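Local coordinates for endo-N-acetyl-beta-D-glucosaminidase (Hypocrea jecorina, PDB 4AC1), which cleaves the chitobiose core of N-linked glycans as a family 18 endo-beta-N-acetylglucosaminidase responsible for deglycosylating the fungus's own cellulases, at residues A198-Y203 against V240-E245; W185-F190 against K215-Q220. All coordinates share one frame; numbering follows the deposited sequence.

Interaction 1: residues A198-Y203 against V240-E245; sequences ADTSDY and VSLVSE
Leu-242 reaches out from helix 232-246 and sets its two methyls against Tyr-203 and Thr-200. Followed outward, CB turns toward the 198-203 segment, and with CG beside the backbone N (chi1 -65°) the branch point comes up to the methyl of Thr-200, Leu-242 CG lying 4.0 Å from Thr-200 CG2. There the chain forks. CD1 goes over one face of the Tyr-203 ring in a CH-pi contact, 3.9 Å from the ring centroid and displaced toward the CG side, where Leu-242 CD1 stands 3.7 Å from Tyr-203 CG. CD2 fills the angle between the two partners, 3.7 Å from Thr-200 CG2 and equally far from Tyr-203 CD1. Thr-200 CG2 has a second neighbour on the same helix: Ser-241 CB approaches it to 3.6 Å, a van der Waals touch. The tyrosine's polar end leaves this contact altogether, its OH hydrogen-bonding to Val-216 O. Behind Thr-200 the turn is pinned by Asp-199, whose OD1 takes a capping bond from Ser-201 N (3.0 Å), the N-H coming from above the carboxylate plane. Met-197 and Ile-249 also touch Leu-242. This is apolar packing between neighbouring helices on the outer layer of a GH18 (beta/alpha)8 barrel, at the capped start of helix 201-208.

Interaction 2: residues W185-F190 against K215-Q220; sequences WYNTQF and KVVAGQ
Val-217 CG2 meets the indole of Trp-185 obliquely at CD1, a close contact of 3.3 Å. Trp-185's chi1 of 74° places CG between the backbone N and carbonyl carbon, and from there NE1 donates to Asn-187 OD1 (2.8 Å). That oxygen lies in the indole plane, yet the N-H arrives from above the amide's carbonyl plane, so the bond misses its lone pairs. Val-217 CG1, anti to its backbone N (chi1 164°), runs alongside the Asn-187 side chain. Tyr-186 turns to the other face of the sheet, its ring edge near Lys-215 O, which also accepts from Tyr-186 N (2.8 Å). Thr-188 follows on that face, meeting Val-216 CG1 through OG1. The two parallel strands are joined further by Val-217 N to Tyr-186 O, Thr-188 N to Val-217 O and Gly-219 N to Thr-188 O. Beyond these, Phe-190 presents its ring edge to Gly-219 N, and a water joins Phe-190 O (2.7 Å) to Gln-220 NE2, which also donates to Gly-219 O. Gln-189, outside the valine packing, binds zinc through OE1 alongside Glu-127, while its NE2 donates to Ala-155 O. Chemically, backbone bonds fix the buried strand pair while Asn-187 OD1 satisfies the buried indole N-H.

The two contacts interlock along the chain: strand 185-189, then the start of helix 201-208, then strand 216-221, then helix 232-246. Interaction 2 therefore pairs the strands of a beta-alpha-beta unit, and interaction 1 packs that unit's helix against the helix that follows the second strand. Their centres are 13 Å apart. Interaction 2 lies about 8 Å from the centre of the chain and interaction 1 about 21 Å, one in the barrel wall and the other in its helical coat. The 2.8 Å hydrogen bond from Tyr-203 OH to Val-216 O and the packing of Phe-190 on Asp-202 tie coat to wall; strand 185-189 also carries Gln-189, a zinc ligand.

Interaction 1: residues A198-Y203 against V240-E245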
ATOM      1  N   ALA A 198      10.610  -6.449 -14.824  1.00  8.00           N
ATOM      2  CA  ALA A 198      11.283  -6.320 -16.133  1.00  8.47           C
ATOM      3  C   ALA A 198      10.920  -7.453 -17.108  1.00  8.32           C
ATOM      4  O   ALA A 198      11.106  -7.313 -18.316  1.00  9.04           O
ATOM      5  CB  ALA A 198      12.800  -6.202 -15.973  1.00  9.32           C
ATOM      6  N   ASP A 199      10.433  -8.574 -16.577  1.00  8.50           N
ATOM      7  CA  ASP A 199       9.764  -9.607 -17.381  1.00  8.82           C
ATOM      8  C   ASP A 199       8.645 -10.235 -16.553  1.00  8.66           C
ATOM      9  O   ASP A 199       8.465  -9.895 -15.374  1.00  8.03           O
ATOM     10  CB  ASP A 199      10.754 -10.659 -17.937  1.00 10.18           C
ATOM     11  CG  ASP A 199      11.478 -11.443 -16.853  1.00 11.97           C
ATOM     12  OD1 ASP A 199      10.882 -11.795 -15.810  1.00 12.21           O
ATOM     13  OD2 ASP A 199      12.671 -11.756 -17.080  1.00 16.16           O
ATOM     14  N   THR A 200       7.894 -11.142 -17.159  1.00  8.04           N
ATOM     15  CA  THR A 200       6.734 -11.728 -16.502  1.00  8.63           C
ATOM     16  C   THR A 200       7.041 -12.833 -15.497  1.00  8.04           C
ATOM     17  O   THR A 200       6.133 -13.315 -14.822  1.00  8.04           O
ATOM     18  CB  THR A 200       5.795 -12.355 -17.536  1.00  8.51           C
ATOM     19  OG1 THR A 200       6.500 -13.370 -18.259  1.00  9.85           O
ATOM     20  CG2 THR A 200       5.271 -11.314 -18.496  1.00  9.86           C
ATOM     21  N   SER A 201       8.303 -13.259 -15.402  1.00  7.80           N
ATOM     22  CA  SER A 201       8.606 -14.507 -14.697  0.50  7.45           C
ATOM     23  C   SER A 201       8.198 -14.495 -13.223  1.00  7.31           C
ATOM     24  O   SER A 201       7.586 -15.464 -12.735  1.00  6.85           O
ATOM     25  CB  SER A 201      10.069 -14.928 -14.880  0.50  7.86           C
ATOM     26  OG  SER A 201      10.951 -13.972 -14.322  0.50  7.64           O
ATOM     27  N   ASP A 202       8.510 -13.409 -12.519  1.00  6.71           N
ATOM     28  CA  ASP A 202       8.171 -13.335 -11.095  1.00  6.76           C
ATOM     29  C   ASP A 202       6.662 -13.300 -10.834  1.00  6.43           C
ATOM     30  O   ASP A 202       6.148 -14.073 -10.009  1.00  6.36           O
ATOM     31  CB  ASP A 202       8.881 -12.153 -10.433  1.00  6.56           C
ATOM     32  CG  ASP A 202      10.406 -12.322 -10.407  1.00  8.81           C
ATOM     33  OD1 ASP A 202      10.904 -13.426 -10.741  1.00  8.48           O
ATOM     34  OD2 ASP A 202      11.131 -11.367 -10.062  1.00  7.14           O
ATOM     35  N   TYR A 203       5.956 -12.430 -11.554  1.00  5.97           N
ATOM     36  CA  TYR A 203       4.506 -12.343 -11.438  1.00  6.34           C
ATOM     37  C   TYR A 203       3.870 -13.710 -11.735  1.00  6.27           C
ATOM     38  O   TYR A 203       2.997 -14.173 -10.990  1.00  7.02           O
ATOM     39  CB  TYR A 203       3.964 -11.241 -12.362  1.00  6.87           C
ATOM     40  CG  TYR A 203       2.547 -10.794 -12.065  1.00  6.20           C
ATOM     41  CD1 TYR A 203       1.451 -11.563 -12.449  1.00  6.66           C
ATOM     42  CD2 TYR A 203       2.309  -9.588 -11.402  1.00  6.66           C
ATOM     43  CE1 TYR A 203       0.154 -11.147 -12.172  1.00  5.73           C
ATOM     44  CE2 TYR A 203       1.010  -9.161 -11.127  1.00  6.01           C
ATOM     45  CZ  TYR A 203      -0.053  -9.947 -11.524  1.00  5.97           C
ATOM     46  OH  TYR A 203      -1.353  -9.585 -11.269  1.00  5.69           O
ATOM     47  N   VAL A 240       1.684  -5.674 -20.707  1.00  7.27           N
ATOM     48  CA  VAL A 240       1.063  -6.143 -21.963  1.00  7.54           C
ATOM     49  C   VAL A 240       1.047  -7.682 -22.004  1.00  7.60           C
ATOM     50  O   VAL A 240       0.019  -8.298 -22.302  1.00  8.33           O
ATOM     51  CB  VAL A 240       1.733  -5.537 -23.233  1.00  7.87           C
ATOM     52  CG1 VAL A 240       1.205  -6.215 -24.506  1.00  8.53           C
ATOM     53  CG2 VAL A 240       1.473  -4.052 -23.300  1.00  8.01           C
ATOM     54  N   SER A 241       2.187  -8.289 -21.689  1.00  7.18           N
ATOM     55  CA  SER A 241       2.288  -9.744 -21.684  0.50  7.32           C
ATOM     56  C   SER A 241       1.403 -10.384 -20.610  1.00  7.31           C
ATOM     57  O   SER A 241       0.705 -11.356 -20.875  1.00  7.48           O
ATOM     58  CB  SER A 241       3.741 -10.172 -21.512  0.50  6.42           C
ATOM     59  OG  SER A 241       3.854 -11.579 -21.513  0.50  8.07           O
ATOM     60  N   LEU A 242       1.430  -9.840 -19.390  1.00  7.01           N
ATOM     61  CA  LEU A 242       0.594 -10.368 -18.311  1.00  6.88           C
ATOM     62  C   LEU A 242      -0.891 -10.327 -18.647  1.00  6.90           C
ATOM     63  O   LEU A 242      -1.596 -11.307 -18.418  1.00  7.61           O
ATOM     64  CB  LEU A 242       0.846  -9.614 -16.999  1.00  6.77           C
ATOM     65  CG  LEU A 242       2.248  -9.777 -16.404  1.00  6.69           C
ATOM     66  CD1 LEU A 242       2.421  -8.850 -15.221  1.00  6.94           C
ATOM     67  CD2 LEU A 242       2.510 -11.216 -16.010  1.00  6.91           C
ATOM     68  N   VAL A 243      -1.357  -9.199 -19.186  1.00  7.32           N
ATOM     69  CA  VAL A 243      -2.756  -9.028 -19.572  0.50  7.02           C
ATOM     70  C   VAL A 243      -3.159 -10.053 -20.650  1.00  7.77           C
ATOM     71  O   VAL A 243      -4.269 -10.581 -20.637  1.00  7.45           O
ATOM     72  CB  VAL A 243      -3.027  -7.551 -19.983  0.50  6.79           C
ATOM     73  CG1 VAL A 243      -4.348  -7.390 -20.747  0.50  5.54           C
ATOM     74  CG2 VAL A 243      -3.007  -6.660 -18.739  0.50  4.84           C
ATOM     75  N   SER A 244      -2.231 -10.351 -21.566  1.00  8.15           N
ATOM     76  CA  SER A 244      -2.498 -11.372 -22.597  1.00  9.86           C
ATOM     77  C   SER A 244      -2.710 -12.767 -21.984  1.00  9.90           C
ATOM     78  O   SER A 244      -3.449 -13.596 -22.539  1.00 10.54           O
ATOM     79  CB  SER A 244      -1.398 -11.386 -23.661  1.00 10.03           C
ATOM     80  OG  SER A 244      -0.270 -12.129 -23.249  1.00 12.96           O
ATOM     81  N   GLU A 245      -2.076 -13.007 -20.835  1.00  9.34           N
ATOM     82  CA  GLU A 245      -2.206 -14.266 -20.100  1.00  9.88           C
ATOM     83  C   GLU A 245      -3.465 -14.310 -19.245  1.00  9.83           C
ATOM     84  O   GLU A 245      -4.175 -15.319 -19.237  1.00 10.48           O
ATOM     85  CB  GLU A 245      -1.018 -14.466 -19.152  1.00  9.85           C
ATOM     86  CG  GLU A 245       0.349 -14.584 -19.781  1.00 11.00           C
ATOM     87  CD  GLU A 245       1.387 -14.957 -18.738  1.00 13.00           C
ATOM     88  OE1 GLU A 245       1.899 -14.045 -18.068  1.00 11.92           O
ATOM     89  OE2 GLU A 245       1.639 -16.164 -18.549  1.00 14.29           O
TER

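Interaction 2: residues W185-F190 against K215-Q220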
ATOM      1  N   TRP A 185      -6.254  -7.316  -1.645  1.00  4.38           N
ATOM      2  CA  TRP A 185      -5.125  -7.526  -2.554  1.00  3.87           C
ATOM      3  C   TRP A 185      -3.799  -7.378  -1.824  1.00  3.84           C
ATOM      4  O   TRP A 185      -3.756  -6.968  -0.651  1.00  3.84           O
ATOM      5  CB  TRP A 185      -5.180  -6.605  -3.796  1.00  4.07           C
ATOM      6  CG  TRP A 185      -4.826  -5.167  -3.547  1.00  3.83           C
ATOM      7  CD1 TRP A 185      -3.572  -4.621  -3.552  1.00  4.41           C
ATOM      8  CD2 TRP A 185      -5.732  -4.086  -3.270  1.00  4.71           C
ATOM      9  NE1 TRP A 185      -3.631  -3.280  -3.289  1.00  4.59           N
ATOM     10  CE2 TRP A 185      -4.946  -2.922  -3.126  1.00  4.13           C
ATOM     11  CE3 TRP A 185      -7.127  -3.987  -3.124  1.00  4.58           C
ATOM     12  CZ2 TRP A 185      -5.497  -1.678  -2.820  1.00  4.86           C
ATOM     13  CZ3 TRP A 185      -7.675  -2.747  -2.841  1.00  6.03           C
ATOM     14  CH2 TRP A 185      -6.856  -1.607  -2.687  1.00  5.17           C
ATOM     15  N   TYR A 186      -2.734  -7.728  -2.544  1.00  3.57           N
ATOM     16  CA  TYR A 186      -1.367  -7.638  -2.070  1.00  3.80           C
ATOM     17  C   TYR A 186      -0.614  -6.588  -2.885  1.00  3.46           C
ATOM     18  O   TYR A 186      -0.481  -6.715  -4.112  1.00  4.26           O
ATOM     19  CB  TYR A 186      -0.682  -9.006  -2.185  1.00  4.19           C
ATOM     20  CG  TYR A 186      -1.382 -10.112  -1.416  1.00  4.30           C
ATOM     21  CD1 TYR A 186      -1.133 -10.295  -0.056  1.00  5.58           C
ATOM     22  CD2 TYR A 186      -2.286 -10.977  -2.049  1.00  5.45           C
ATOM     23  CE1 TYR A 186      -1.776 -11.282   0.660  1.00  6.59           C
ATOM     24  CE2 TYR A 186      -2.937 -11.987  -1.325  1.00  5.72           C
ATOM     25  CZ  TYR A 186      -2.659 -12.135   0.020  1.00  6.50           C
ATOM     26  OH  TYR A 186      -3.311 -13.131   0.723  1.00  8.53           O
ATOM     27  N   ASN A 187      -0.162  -5.541  -2.199  1.00  3.44           N
ATOM     28  CA  ASN A 187       0.679  -4.498  -2.780  1.00  3.73           C
ATOM     29  C   ASN A 187       2.081  -5.064  -2.862  1.00  4.06           C
ATOM     30  O   ASN A 187       2.880  -4.936  -1.932  1.00  4.51           O
ATOM     31  CB  ASN A 187       0.652  -3.266  -1.877  1.00  4.38           C
ATOM     32  CG  ASN A 187      -0.683  -2.572  -1.902  1.00  3.72           C
ATOM     33  OD1 ASN A 187      -1.124  -2.102  -2.956  1.00  5.09           O
ATOM     34  ND2 ASN A 187      -1.348  -2.524  -0.744  1.00  5.49           N
ATOM     35  N   THR A 188       2.365  -5.732  -3.972  1.00  3.86           N
ATOM     36  CA  THR A 188       3.506  -6.641  -4.002  1.00  4.60           C
ATOM     37  C   THR A 188       4.768  -5.896  -4.427  1.00  3.80           C
ATOM     38  O   THR A 188       4.804  -5.264  -5.487  1.00  4.45           O
ATOM     39  CB  THR A 188       3.197  -7.872  -4.879  1.00  3.69           C
ATOM     40  OG1 THR A 188       2.001  -8.504  -4.407  1.00  5.05           O
ATOM     41  CG2 THR A 188       4.295  -8.906  -4.799  1.00  5.50           C
ATOM     42  N   GLN A 189       5.782  -5.923  -3.563  1.00  3.78           N
ATOM     43  CA  GLN A 189       6.960  -5.084  -3.777  1.00  4.51           C
ATOM     44  C   GLN A 189       7.970  -5.765  -4.710  1.00  4.71           C
ATOM     45  O   GLN A 189       8.758  -6.612  -4.271  1.00  4.85           O
ATOM     46  CB  GLN A 189       7.599  -4.701  -2.438  1.00  4.51           C
ATOM     47  CG  GLN A 189       6.596  -4.214  -1.389  1.00  6.16           C
ATOM     48  CD  GLN A 189       7.252  -3.583  -0.175  1.00  5.44           C
ATOM     49  OE1 GLN A 189       8.226  -2.849  -0.318  1.00  7.46           O
ATOM     50  NE2 GLN A 189       6.733  -3.857   1.015  1.00  6.37           N
ATOM     51  N   PHE A 190       7.919  -5.402  -5.996  1.00  5.10           N
ATOM     52  CA  PHE A 190       8.880  -5.871  -7.006  1.00  5.57           C
ATOM     53  C   PHE A 190      10.080  -4.920  -7.068  1.00  5.71           C
ATOM     54  O   PHE A 190      10.345  -4.267  -8.096  1.00  6.26           O
ATOM     55  CB  PHE A 190       8.229  -5.989  -8.398  1.00  5.75           C
ATOM     56  CG  PHE A 190       7.180  -7.078  -8.510  1.00  5.54           C
ATOM     57  CD1 PHE A 190       5.856  -6.847  -8.124  1.00  4.74           C
ATOM     58  CD2 PHE A 190       7.513  -8.326  -9.035  1.00  6.38           C
ATOM     59  CE1 PHE A 190       4.896  -7.845  -8.243  1.00  6.03           C
ATOM     60  CE2 PHE A 190       6.558  -9.331  -9.164  1.00  5.75           C
ATOM     61  CZ  PHE A 190       5.242  -9.086  -8.769  1.00  6.14           C
ATOM     62  N   LYS A 215      -5.579 -10.286  -7.274  1.00  5.48           N
ATOM     63  CA  LYS A 215      -5.095  -9.866  -5.953  1.00  5.47           C
ATOM     64  C   LYS A 215      -3.613  -9.507  -5.918  1.00  5.21           C
ATOM     65  O   LYS A 215      -3.098  -9.169  -4.858  1.00  5.29           O
ATOM     66  CB  LYS A 215      -5.378 -10.941  -4.912  1.00  6.71           C
ATOM     67  CG  LYS A 215      -6.836 -11.280  -4.773  1.00  9.13           C
ATOM     68  CD  LYS A 215      -6.976 -12.365  -3.740  1.00 11.59           C
ATOM     69  CE  LYS A 215      -7.051 -11.704  -2.401  1.00 12.83           C
ATOM     70  NZ  LYS A 215      -7.314 -12.653  -1.293  1.00 13.43           N
ATOM     71  N   VAL A 216      -2.929  -9.580  -7.054  1.00  4.76           N
ATOM     72  CA  VAL A 216      -1.500  -9.242  -7.089  1.00  4.87           C
ATOM     73  C   VAL A 216      -1.307  -7.918  -7.834  1.00  4.65           C
ATOM     74  O   VAL A 216      -1.384  -7.859  -9.065  1.00  4.92           O
ATOM     75  CB  VAL A 216      -0.649 -10.373  -7.715  1.00  5.07           C
ATOM     76  CG1 VAL A 216       0.825 -10.011  -7.639  1.00  5.21           C
ATOM     77  CG2 VAL A 216      -0.904 -11.684  -6.993  1.00  6.47           C
ATOM     78  N   VAL A 217      -1.118  -6.858  -7.063  1.00  3.57           N
ATOM     79  CA  VAL A 217      -0.780  -5.535  -7.579  1.00  4.05           C
ATOM     80  C   VAL A 217       0.736  -5.456  -7.713  1.00  4.06           C
ATOM     81  O   VAL A 217       1.483  -5.793  -6.788  1.00  4.93           O
ATOM     82  CB  VAL A 217      -1.308  -4.432  -6.628  1.00  4.60           C
ATOM     83  CG1 VAL A 217      -0.659  -3.096  -6.901  1.00  3.95           C
ATOM     84  CG2 VAL A 217      -2.810  -4.312  -6.772  1.00  4.45           C
ATOM     85  N   ALA A 218       1.173  -5.060  -8.907  1.00  4.20           N
ATOM     86  CA  ALA A 218       2.600  -4.899  -9.214  1.00  4.48           C
ATOM     87  C   ALA A 218       3.165  -3.611  -8.646  1.00  4.27           C
ATOM     88  O   ALA A 218       2.964  -2.526  -9.203  1.00  4.86           O
ATOM     89  CB  ALA A 218       2.820  -4.972 -10.695  1.00  5.60           C
ATOM     90  N   GLY A 219       3.871  -3.733  -7.529  1.00  4.10           N
ATOM     91  CA  GLY A 219       4.487  -2.592  -6.892  1.00  4.64           C
ATOM     92  C   GLY A 219       5.757  -2.151  -7.572  1.00  4.39           C
ATOM     93  O   GLY A 219       6.586  -2.988  -7.966  1.00  5.16           O
ATOM     94  N   GLN A 220       5.909  -0.838  -7.666  1.00  4.51           N
ATOM     95  CA  GLN A 220       7.025  -0.189  -8.364  1.00  4.67           C
ATOM     96  C   GLN A 220       7.568   1.002  -7.595  1.00  4.84           C
ATOM     97  O   GLN A 220       6.812   1.819  -7.058  1.00  5.01           O
ATOM     98  CB  GLN A 220       6.548   0.314  -9.728  1.00  5.61           C
ATOM     99  CG  GLN A 220       6.210  -0.799 -10.706  1.00  5.70           C
ATOM    100  CD  GLN A 220       7.458  -1.439 -11.261  1.00  4.52           C
ATOM    101  OE1 GLN A 220       8.033  -0.940 -12.228  1.00  7.58           O
ATOM    102  NE2 GLN A 220       7.893  -2.534 -10.650  1.00  6.17           N
TER
HETATM  103  O   HOH W   1      10.446  -4.091 -10.820  1.00  6.90           O